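Side-chain contacts in Alpha/beta hydrolase fold protein (Chitinophaga pinensis, PDB 4PW0), which is probably a serine hydrolase of the alpha/beta hydrolase fold whose substrate is not established: residues Asp83-Ala86 with Ala87-Asp91; Glu160-Phe164 with Ile165-Gln169; Tyr185-Thr188 with Thr189-Asp192; Val228-Gly231 with Ser232-Met236. All coordinates share one frame; numbering follows the deposited sequence.

How the interactions relate
Interactions 2 and 4 lie at the probable active site, their centres about 13 Å apart, and they touch: Glu-168 OE1 lies 3.1 Å from Asn-233 ND2, a probable hydrogen bond, and Ile-165 CG2 packs 3.8 Å from Met-236 CE. Interaction 4 holds Asp-234, which with Ser-110 and His-262 probably forms a catalytic triad; Phe-166 of interaction 2 touches residues of this putative triad. Interactions 1 and 3 stand apart. The start of helix 85-98 in interaction 1 is centred about 24 Å from interaction 4, and the 185-192 loop of interaction 3 is about 9 Å from interaction 2 at the nearest atoms.

Interaction 1: residues Asp83-Ala86 with Ala87-Asp91; sequences DNVA and AMTAD
Asn-84 reaches from the N-cap position to the first turn of helix 85-98 and meets Ala-87. CG stands between the backbone N and the carbonyl carbon of its own residue (chi1 64°), which turns the amide back over the start of the helix. From CB the chain runs to CG, 3.9 Å from Ala-87 CB, and there it forks. OD1 accepts from Ala-87 N at 2.9 Å, the N-H coming from above the amide plane rather than onto a lone pair. ND2 passes 3.7 Å from Ala-87 CB and donates almost straight (168°) to Asp-83 OD1, which lies close to the amide plane; the two bonds together hold the amide's rotation. Replacing Asn-84 by an alanine would probably leave Ala-87 N without its side-chain cap and Asp-83 OD1 without this donor. Next along, Val-85 O takes two bonds from Thr-89, one turn further, from N at 2.9 Å and from OG1 at 2.8 Å, the hydroxyl reaching it because OG1 lies beside its own backbone N. Thr-89 also packs on helix 111-122, and Met-88 on helix 197-212. This is a classic asparagine N-cap, opening a helix of the alpha/beta hydrolase fold.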
loop_
_atom_site.group_PDB
_atom_site.type_symbol
_atom_site.label_atom_id
_atom_site.label_comp_id
_atom_site.label_asym_id
_atom_site.label_seq_id
_atom_site.Cartn_x
_atom_site.Cartn_y
_atom_site.Cartn_z
ATOM N N ASP A 83 28.891 6.417 15.810
ATOM C CA ASP A 83 28.094 5.471 16.574
ATOM C C ASP A 83 26.619 5.843 16.735
ATOM O O ASP A 83 25.928 5.262 17.567
ATOM C CB ASP A 83 28.743 5.183 17.941
ATOM C CG ASP A 83 28.635 6.324 18.910
ATOM O OD1 ASP A 83 28.091 7.384 18.568
ATOM O OD2 ASP A 83 29.131 6.147 20.066
ATOM N N ASN A 84 26.152 6.807 15.945
ATOM C CA ASN A 84 24.815 7.344 16.120
ATOM C C ASN A 84 24.251 7.870 14.803
ATOM O O ASN A 84 24.975 8.388 13.932
ATOM C CB ASN A 84 24.852 8.457 17.193
ATOM C CG ASN A 84 25.696 9.663 16.801
ATOM O OD1 ASN A 84 25.197 10.658 16.284
ATOM N ND2 ASN A 84 27.003 9.546 17.006
ATOM N N VAL A 85 22.917 7.804 14.705
ATOM C CA VAL A 85 22.209 8.232 13.509
ATOM C C VAL A 85 22.417 9.717 13.206
ATOM O O VAL A 85 22.534 10.094 12.032
ATOM C CB VAL A 85 20.705 7.864 13.599
ATOM C CG1 VAL A 85 19.897 8.594 12.547
ATOM C CG2 VAL A 85 20.533 6.340 13.475
ATOM N N ALA A 86 22.431 10.573 14.234
ATOM C CA ALA A 86 22.573 11.977 13.956
ATOM C C ALA A 86 23.858 12.287 13.202
ATOM O O ALA A 86 23.850 13.087 12.266
ATOM C CB ALA A 86 22.503 12.793 15.257
ATOM N N ALA A 87 24.958 11.677 13.623
ATOM C CA ALA A 87 26.233 11.873 12.924
ATOM C C ALA A 87 26.245 11.282 11.521
ATOM O O ALA A 87 26.786 11.839 10.592
ATOM C CB ALA A 87 27.387 11.320 13.757
HETATM N N MSE A 88 25.610 10.103 11.380
HETATM C CA MSE A 88 25.494 9.533 10.032
HETATM C C MSE A 88 24.729 10.398 9.088
HETATM O O MSE A 88 25.018 10.454 7.885
HETATM C CB MSE A 88 24.813 8.169 10.103
HETATM C CG MSE A 88 25.645 7.145 10.875
HETATM SE SE MSE A 88 24.672 5.436 10.981
HETATM C CE MSE A 88 25.900 4.528 12.134
ATOM N N THR A 89 23.741 11.112 9.615
ATOM C CA THR A 89 22.938 12.043 8.847
ATOM C C THR A 89 23.785 13.264 8.447
ATOM O O THR A 89 23.729 13.676 7.299
ATOM C CB THR A 89 21.686 12.481 9.642
ATOM O OG1 THR A 89 20.929 11.326 10.040
ATOM C CG2 THR A 89 20.811 13.372 8.805
ATOM N N ALA A 90 24.556 13.811 9.398
ATOM C CA ALA A 90 25.444 14.937 9.085
ATOM C C ALA A 90 26.475 14.564 8.023
ATOM O O ALA A 90 26.742 15.328 7.070
ATOM C CB ALA A 90 26.169 15.387 10.367
ATOM N N ASP A 91 27.010 13.346 8.138
ATOM C CA ASP A 91 27.983 12.856 7.164
ATOM C C ASP A 91 27.357 12.699 5.777
ATOM O O ASP A 91 27.903 13.116 4.744
ATOM C CB ASP A 91 28.622 11.548 7.607
ATOM C CG ASP A 91 29.478 11.688 8.892
ATOM O OD1 ASP A 91 29.918 12.864 9.206
ATOM O OD2 ASP A 91 29.747 10.658 9.565
#

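Interaction 2: residues Glu160-Phe164 with Ile165-Gln169; sequences ERFLF and IFFEQ
Helix 158-166 ends here with three i to i+4 backbone bonds, Ile-165 N to Arg-161 O, Phe-166 N to Phe-162 O and Phe-167 N to Leu-163 O, before Phe-167 leaves helical geometry. Phe-162 is the hub of an aromatic cluster. With CG anti to the backbone N (chi1 -174°), its ring extends toward the end of the helix and meets two others. CD1 comes 3.6 Å from Phe-166 CD2, the ring planes inclined at 57°, while on its other branch CE2 meets Phe-167 CE1, also at 3.6 Å, with planes at 39°. Neither pair is a regular stack. Leu-163 CD2 supports the Phe-167 ring at CD1 (3.9 Å), and Ile-165 CG2 sits 3.6 Å above the centre of one face of Phe-166. An alanine in place of Phe-162 would probably open a gap between Phe-166 and Phe-167 and leave both rings freer to turn. Phe-164 instead leans on helix 146-154. One water donates to Phe-164 O (3.0 Å) and Phe-167 O (2.8 Å); a second lies between Glu-168 O and Leu-163 O, with more acceptors near it than it has protons, its bond to Leu-163 O weak. Phe-166 further meets His-44 and Tyr-266 edge-to-face. The chemistry therefore divides: the Phe-166 ring faces the probable catalytic centre, while Phe-162 and Phe-167 pack on helix 171-184, and water serves carbonyls where the helix ends, bridging Phe-164 O, beyond the last of the i to i+4 bonds, to Phe-167 O.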
loop_
_atom_site.group_PDB
_atom_site.type_symbol
_atom_site.label_atom_id
_atom_site.label_comp_id
_atom_site.label_asym_id
_atom_site.label_seq_id
_atom_site.Cartn_x
_atom_site.Cartn_y
_atom_site.Cartn_z
ATOM N N GLU A 160 21.617 -18.861 5.454
ATOM C CA GLU A 160 20.677 -18.899 6.579
ATOM C C GLU A 160 20.650 -17.580 7.338
ATOM O O GLU A 160 19.513 -17.193 7.785
ATOM C CB GLU A 160 20.989 -20.045 7.551
ATOM C CG GLU A 160 20.512 -21.400 7.043
ATOM C CD GLU A 160 18.994 -21.497 6.905
ATOM O OE1 GLU A 160 18.296 -21.134 7.860
ATOM O OE2 GLU A 160 18.513 -21.936 5.888
ATOM N N ARG A 161 21.764 -16.895 7.467
ATOM C CA ARG A 161 21.782 -15.599 8.118
ATOM C C ARG A 161 20.889 -14.609 7.328
ATOM O O ARG A 161 20.088 -13.851 7.910
ATOM C CB ARG A 161 23.209 -15.068 8.266
ATOM C CG ARG A 161 23.355 -13.858 9.163
ATOM C CD ARG A 161 24.779 -13.315 9.223
ATOM N NE ARG A 161 25.694 -14.036 10.150
ATOM C CZ ARG A 161 26.953 -13.641 10.418
ATOM N NH1 ARG A 161 27.400 -12.469 10.004
ATOM N NH2 ARG A 161 27.728 -14.336 11.241
ATOM N N PHE A 162 21.055 -14.593 5.999
ATOM C CA PHE A 162 20.271 -13.729 5.117
ATOM C C PHE A 162 18.769 -14.038 5.218
ATOM O O PHE A 162 17.963 -13.101 5.366
ATOM C CB PHE A 162 20.773 -13.954 3.694
ATOM C CG PHE A 162 20.159 -13.013 2.661
ATOM C CD1 PHE A 162 20.562 -11.701 2.563
ATOM C CD2 PHE A 162 19.208 -13.460 1.807
ATOM C CE1 PHE A 162 20.021 -10.856 1.592
ATOM C CE2 PHE A 162 18.677 -12.641 0.825
ATOM C CZ PHE A 162 19.072 -11.337 0.725
ATOM N N LEU A 163 18.380 -15.313 5.189
ATOM C CA LEU A 163 16.964 -15.666 5.266
ATOM C C LEU A 163 16.426 -15.344 6.649
ATOM O O LEU A 163 15.272 -14.856 6.778
ATOM C CB LEU A 163 16.723 -17.114 4.916
ATOM C CG LEU A 163 17.087 -17.509 3.462
ATOM C CD1 LEU A 163 16.787 -18.973 3.241
ATOM C CD2 LEU A 163 16.339 -16.693 2.442
ATOM N N PHE A 164 17.234 -15.543 7.679
ATOM C CA PHE A 164 16.811 -15.237 9.063
ATOM C C PHE A 164 16.512 -13.759 9.241
ATOM O O PHE A 164 15.520 -13.385 9.894
ATOM C CB PHE A 164 17.864 -15.734 10.078
ATOM C CG PHE A 164 17.585 -15.331 11.505
ATOM C CD1 PHE A 164 16.684 -16.060 12.237
ATOM C CD2 PHE A 164 18.185 -14.268 12.084
ATOM C CE1 PHE A 164 16.385 -15.664 13.533
ATOM C CE2 PHE A 164 17.916 -13.892 13.400
ATOM C CZ PHE A 164 17.006 -14.597 14.098
ATOM N N ILE A 165 17.398 -12.904 8.744
ATOM C CA ILE A 165 17.238 -11.492 8.901
ATOM C C ILE A 165 16.138 -10.927 8.032
ATOM O O ILE A 165 15.495 -9.951 8.448
ATOM C CB ILE A 165 18.579 -10.757 8.649
ATOM C CG1 ILE A 165 19.563 -11.088 9.778
ATOM C CG2 ILE A 165 18.405 -9.263 8.484
ATOM C CD1 ILE A 165 19.269 -10.517 11.163
ATOM N N PHE A 166 15.999 -11.405 6.808
ATOM C CA PHE A 166 15.195 -10.704 5.812
ATOM C C PHE A 166 13.880 -11.344 5.406
ATOM O O PHE A 166 13.019 -10.690 4.796
ATOM C CB PHE A 166 16.000 -10.373 4.548
ATOM C CG PHE A 166 17.085 -9.358 4.773
ATOM C CD1 PHE A 166 16.803 -8.048 5.075
ATOM C CD2 PHE A 166 18.429 -9.714 4.637
ATOM C CE1 PHE A 166 17.797 -7.124 5.230
ATOM C CE2 PHE A 166 19.413 -8.807 4.822
ATOM C CZ PHE A 166 19.115 -7.481 5.118
ATOM N N PHE A 167 13.695 -12.635 5.691
ATOM C CA PHE A 167 12.565 -13.390 5.124
ATOM C C PHE A 167 11.714 -14.108 6.186
ATOM O O PHE A 167 12.186 -14.299 7.304
ATOM C CB PHE A 167 13.049 -14.341 3.990
ATOM C CG PHE A 167 13.530 -13.557 2.799
ATOM C CD1 PHE A 167 14.832 -13.061 2.748
ATOM C CD2 PHE A 167 12.635 -13.210 1.819
ATOM C CE1 PHE A 167 15.191 -12.208 1.738
ATOM C CE2 PHE A 167 13.019 -12.356 0.797
ATOM C CZ PHE A 167 14.296 -11.870 0.778
ATOM N N GLU A 168 10.504 -14.473 5.788
ATOM C CA GLU A 168 9.621 -15.269 6.616
ATOM C C GLU A 168 10.008 -16.736 6.549
ATOM O O GLU A 168 10.933 -17.122 5.819
ATOM C CB GLU A 168 8.156 -15.021 6.231
ATOM C CG GLU A 168 7.372 -14.183 7.230
ATOM C CD GLU A 168 7.032 -14.869 8.551
ATOM O OE1 GLU A 168 6.292 -14.278 9.389
ATOM O OE2 GLU A 168 7.452 -16.043 8.772
ATOM N N GLN A 169 9.283 -17.553 7.293
ATOM C CA GLN A 169 9.659 -18.946 7.472
ATOM C C GLN A 169 9.148 -19.883 6.378
ATOM O O GLN A 169 9.669 -21.012 6.217
ATOM C CB GLN A 169 9.204 -19.415 8.859
ATOM C CG GLN A 169 9.947 -18.708 9.983
ATOM C CD GLN A 169 9.552 -19.174 11.363
ATOM O OE1 GLN A 169 8.485 -19.740 11.557
ATOM N NE2 GLN A 169 10.425 -18.940 12.337
HETATM O O HOH W 1 13.574 -17.295 6.668
HETATM O O HOH W 2 12.676 -12.679 9.482
#

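Interaction 3: residues Tyr185-Thr188 with Thr189-Asp192; sequences YERT and TDRD
The loop between helices 171-184 and 197-212 turns sharply here, and Arg-187 folds back across the bend. It has CG anti to its backbone N (chi1 178°) and then bends at chi2, which carries the guanidinium over to Thr-189 and Asp-190. NH2 donates to Asp-190 O at 2.9 Å, the carbonyl oxygen lying close to the guanidinium plane, and NE adds a weak bond to the same oxygen. NH2 also makes a salt bridge with Asp-190 OD2 at 3.4 Å. The carboxylate oxygen has a second partner in Thr-16 N, and NH1 of Arg-187 is taken by His-11 O and Ala-14 O. Running the opposite way, Arg-191 in the conformer described lays CG 3.6 Å from Arg-187 CG; a second conformer was modelled, and the position of its guanidinium is doubtful. Thr-188 OG1 and Thr-189 OG1 share a hydrogen bond of 2.8 Å, either able to donate. Through Asp-190 O, His-11 O and Ala-14 O the buried Arg-187 thus ties the turn to the N-terminal segment, in a loop of the helical insertion between strands 127-133 and 226-231, the place of the cap in many alpha/beta hydrolases.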
loop_
_atom_site.group_PDB
_atom_site.type_symbol
_atom_site.label_atom_id
_atom_site.label_comp_id
_atom_site.label_asym_id
_atom_site.label_seq_id
_atom_site.Cartn_x
_atom_site.Cartn_y
_atom_site.Cartn_z
ATOM N N TYR A 185 24.078 -11.421 -7.026
ATOM C CA TYR A 185 25.206 -11.997 -7.797
ATOM C C TYR A 185 25.470 -11.274 -9.125
ATOM O O TYR A 185 26.541 -11.484 -9.767
ATOM C CB TYR A 185 24.985 -13.475 -8.004
ATOM C CG TYR A 185 26.156 -14.427 -8.378
ATOM C CD1 TYR A 185 27.238 -14.606 -7.529
ATOM C CD2 TYR A 185 26.085 -15.233 -9.511
ATOM C CE1 TYR A 185 28.254 -15.532 -7.828
ATOM C CE2 TYR A 185 27.084 -16.151 -9.814
ATOM C CZ TYR A 185 28.174 -16.274 -9.002
ATOM O OH TYR A 185 29.187 -17.214 -9.285
ATOM N N GLU A 186 24.503 -10.514 -9.565
ATOM C CA GLU A 186 24.521 -9.917 -10.881
ATOM C C GLU A 186 25.671 -8.948 -11.083
ATOM O O GLU A 186 26.201 -8.897 -12.218
ATOM C CB GLU A 186 23.204 -9.223 -11.220
ATOM C CG GLU A 186 23.105 -8.910 -12.721
ATOM C CD GLU A 186 22.453 -7.638 -13.074
ATOM O OE1 GLU A 186 22.317 -6.762 -12.224
ATOM O OE2 GLU A 186 22.076 -7.504 -14.236
ATOM N N ARG A 187 26.074 -8.229 -10.026
ATOM C CA ARG A 187 27.205 -7.311 -10.127
ATOM C C ARG A 187 28.428 -8.160 -10.145
ATOM O O ARG A 187 28.861 -8.710 -9.100
ATOM C CB ARG A 187 27.224 -6.303 -8.953
ATOM C CG ARG A 187 28.369 -5.313 -8.896
ATOM C CD ARG A 187 28.105 -4.007 -9.608
ATOM N NE ARG A 187 29.302 -3.170 -9.639
ATOM C CZ ARG A 187 29.311 -1.943 -10.152
ATOM N NH1 ARG A 187 28.223 -1.415 -10.680
ATOM N NH2 ARG A 187 30.422 -1.249 -10.111
ATOM N N THR A 188 29.066 -8.201 -11.320
ATOM C CA THR A 188 30.253 -9.056 -11.490
ATOM C C THR A 188 31.580 -8.322 -11.338
ATOM O O THR A 188 32.604 -8.875 -10.952
ATOM C CB THR A 188 30.266 -9.682 -12.878
ATOM O OG1 THR A 188 30.282 -8.658 -13.888
ATOM C CG2 THR A 188 29.056 -10.552 -13.067
ATOM N N THR A 189 31.550 -7.038 -11.647
ATOM C CA THR A 189 32.742 -6.278 -11.861
ATOM C C THR A 189 32.800 -5.021 -10.979
ATOM O O THR A 189 31.744 -4.346 -10.835
ATOM C CB THR A 189 32.760 -5.936 -13.349
ATOM O OG1 THR A 189 32.644 -7.174 -14.097
ATOM C CG2 THR A 189 34.007 -5.217 -13.711
ATOM N N ASP A 190 33.956 -4.653 -10.448
ATOM C CA ASP A 190 34.112 -3.386 -9.685
ATOM C C ASP A 190 33.138 -3.388 -8.510
ATOM O O ASP A 190 32.361 -2.465 -8.314
ATOM C CB ASP A 190 33.855 -2.187 -10.627
ATOM C CG ASP A 190 34.125 -0.790 -10.028
ATOM O OD1 ASP A 190 34.963 -0.669 -9.118
ATOM O OD2 ASP A 190 33.503 0.226 -10.574
ATOM N N ARG A 191 33.184 -4.479 -7.760
ATOM C CA ARG A 191 32.322 -4.659 -6.582
ATOM C C ARG A 191 32.874 -3.863 -5.417
ATOM O O ARG A 191 34.050 -3.504 -5.390
ATOM C CB ARG A 191 32.161 -6.169 -6.267
ATOM C CG ARG A 191 31.089 -6.909 -7.108
ATOM C CD ARG A 191 30.712 -8.341 -6.630
ATOM N NE ARG A 191 29.626 -8.433 -5.601
ATOM C CZ ARG A 191 28.332 -8.771 -5.795
ATOM N NH1 ARG A 191 27.859 -9.182 -6.949
ATOM N NH2 ARG A 191 27.470 -8.789 -4.747
ATOM N N ASP A 192 31.960 -3.544 -4.465
ATOM C CA ASP A 192 32.356 -2.842 -3.258
ATOM C C ASP A 192 33.096 -3.807 -2.318
ATOM O O ASP A 192 33.056 -5.047 -2.514
ATOM C CB ASP A 192 31.090 -2.286 -2.613
ATOM C CG ASP A 192 31.324 -1.149 -1.674
ATOM O OD1 ASP A 192 32.490 -0.817 -1.346
ATOM O OD2 ASP A 192 30.256 -0.554 -1.300
#

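Interaction 4: residues Val228-Gly231 with Ser232-Met236; sequences VVQG and SNDEM
Hydrogen bonding joins Gln-230, near the end of strand 226-231, to Asp-234 in the loop that follows. Gln-230 NE2 donates to Asp-234 OD2 at 2.8 Å (150°), meeting that oxygen on its anti side and somewhat out of the carboxylate plane. The other branch of the amide turns back on the main chain: OE1 accepts from Gly-231 N at 2.7 Å, in the carbonyl plane and on a lone pair. A chain bent at chi2 (54°) makes both bonds possible, and together they hold the amide in one orientation. Further bonds grip the carboxylate: OD2 also accepts from His-262 ND1, while OD1 takes Met-237 N and, weakly, Met-236 N at 2.9 Å.

Van der Waals contact accompanies these bonds. Asp-234 CB packs against the amide, 3.3 Å from both Gln-230 NE2 and OE1, the two side chains crossing at about a right angle with amide and carboxylate planes 85° apart. Around the turn, Ser-232 OG accepts from Ala-260 N, and its residue packs on Phe-246 of the second subunit. Gln-230 is thus placed as a probable second-shell residue, likely to help hold Asp-234 toward His-262 in the charge relay expected of the putative Ser-His-Asp triad.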
loop_
_atom_site.group_PDB
_atom_site.type_symbol
_atom_site.label_atom_id
_atom_site.label_comp_id
_atom_site.label_asym_id
_atom_site.label_seq_id
_atom_site.Cartn_x
_atom_site.Cartn_y
_atom_site.Cartn_z
ATOM N N VAL A 228 5.665 4.473 3.239
ATOM C CA VAL A 228 6.220 3.541 4.234
ATOM C C VAL A 228 5.880 2.131 3.729
ATOM O O VAL A 228 4.711 1.828 3.504
ATOM C CB VAL A 228 5.592 3.752 5.614
ATOM C CG1 VAL A 228 6.151 2.755 6.597
ATOM C CG2 VAL A 228 5.787 5.178 6.140
ATOM N N VAL A 229 6.906 1.287 3.613
ATOM C CA VAL A 229 6.744 -0.103 3.153
ATOM C C VAL A 229 7.283 -1.056 4.227
ATOM O O VAL A 229 8.350 -0.840 4.835
ATOM C CB VAL A 229 7.511 -0.330 1.840
ATOM C CG1 VAL A 229 7.521 -1.800 1.421
ATOM C CG2 VAL A 229 6.935 0.540 0.739
ATOM N N GLN A 230 6.538 -2.130 4.458
ATOM C CA GLN A 230 6.939 -3.143 5.436
ATOM C C GLN A 230 6.296 -4.479 5.080
ATOM O O GLN A 230 5.296 -4.513 4.355
ATOM C CB GLN A 230 6.541 -2.630 6.824
ATOM C CG GLN A 230 6.891 -3.489 8.028
ATOM C CD GLN A 230 8.356 -3.842 8.084
ATOM O OE1 GLN A 230 8.819 -4.676 7.287
ATOM N NE2 GLN A 230 9.098 -3.277 9.014
ATOM N N GLY A 231 6.893 -5.566 5.568
ATOM C CA GLY A 231 6.295 -6.870 5.415
ATOM C C GLY A 231 5.357 -7.218 6.573
ATOM O O GLY A 231 5.307 -6.508 7.564
ATOM N N SER A 232 4.680 -8.357 6.460
ATOM C CA SER A 232 3.742 -8.787 7.474
ATOM C C SER A 232 4.379 -9.054 8.828
ATOM O O SER A 232 3.706 -8.902 9.860
ATOM C CB SER A 232 2.999 -10.031 6.987
ATOM O OG SER A 232 3.887 -11.094 6.627
ATOM N N ASN A 233 5.649 -9.454 8.885
ATOM C CA ASN A 233 6.308 -9.752 10.158
ATOM C C ASN A 233 7.802 -9.467 10.138
ATOM O O ASN A 233 8.629 -10.354 9.966
ATOM C CB ASN A 233 6.046 -11.183 10.582
ATOM C CG ASN A 233 6.649 -11.495 11.903
ATOM O OD1 ASN A 233 6.893 -10.630 12.765
ATOM N ND2 ASN A 233 6.936 -12.803 12.063
ATOM N N ASP A 234 8.144 -8.196 10.347
ATOM C CA ASP A 234 9.528 -7.758 10.475
ATOM C C ASP A 234 9.901 -7.935 11.967
ATOM O O ASP A 234 9.465 -7.185 12.829
ATOM C CB ASP A 234 9.699 -6.310 10.025
ATOM C CG ASP A 234 11.097 -5.798 10.171
ATOM O OD1 ASP A 234 11.880 -6.348 10.954
ATOM O OD2 ASP A 234 11.425 -4.776 9.476
ATOM N N GLU A 235 10.659 -9.000 12.248
ATOM C CA GLU A 235 11.113 -9.316 13.612
ATOM C C GLU A 235 12.023 -8.252 14.234
ATOM O O GLU A 235 12.045 -8.052 15.460
ATOM C CB GLU A 235 11.869 -10.676 13.622
ATOM C CG GLU A 235 12.327 -11.108 15.010
ATOM C CD GLU A 235 12.871 -12.532 15.168
ATOM O OE1 GLU A 235 13.296 -13.197 14.192
ATOM O OE2 GLU A 235 12.877 -12.983 16.353
HETATM N N MSE A 236 12.841 -7.610 13.396
HETATM C CA MSE A 236 13.800 -6.629 13.864
HETATM C C MSE A 236 13.125 -5.342 14.320
HETATM O O MSE A 236 13.530 -4.743 15.314
HETATM C CB MSE A 236 14.780 -6.350 12.703
HETATM C CG MSE A 236 15.856 -5.341 13.066
HETATM SE SE MSE A 236 16.969 -4.882 11.528
HETATM C CE MSE A 236 17.701 -6.640 11.189
#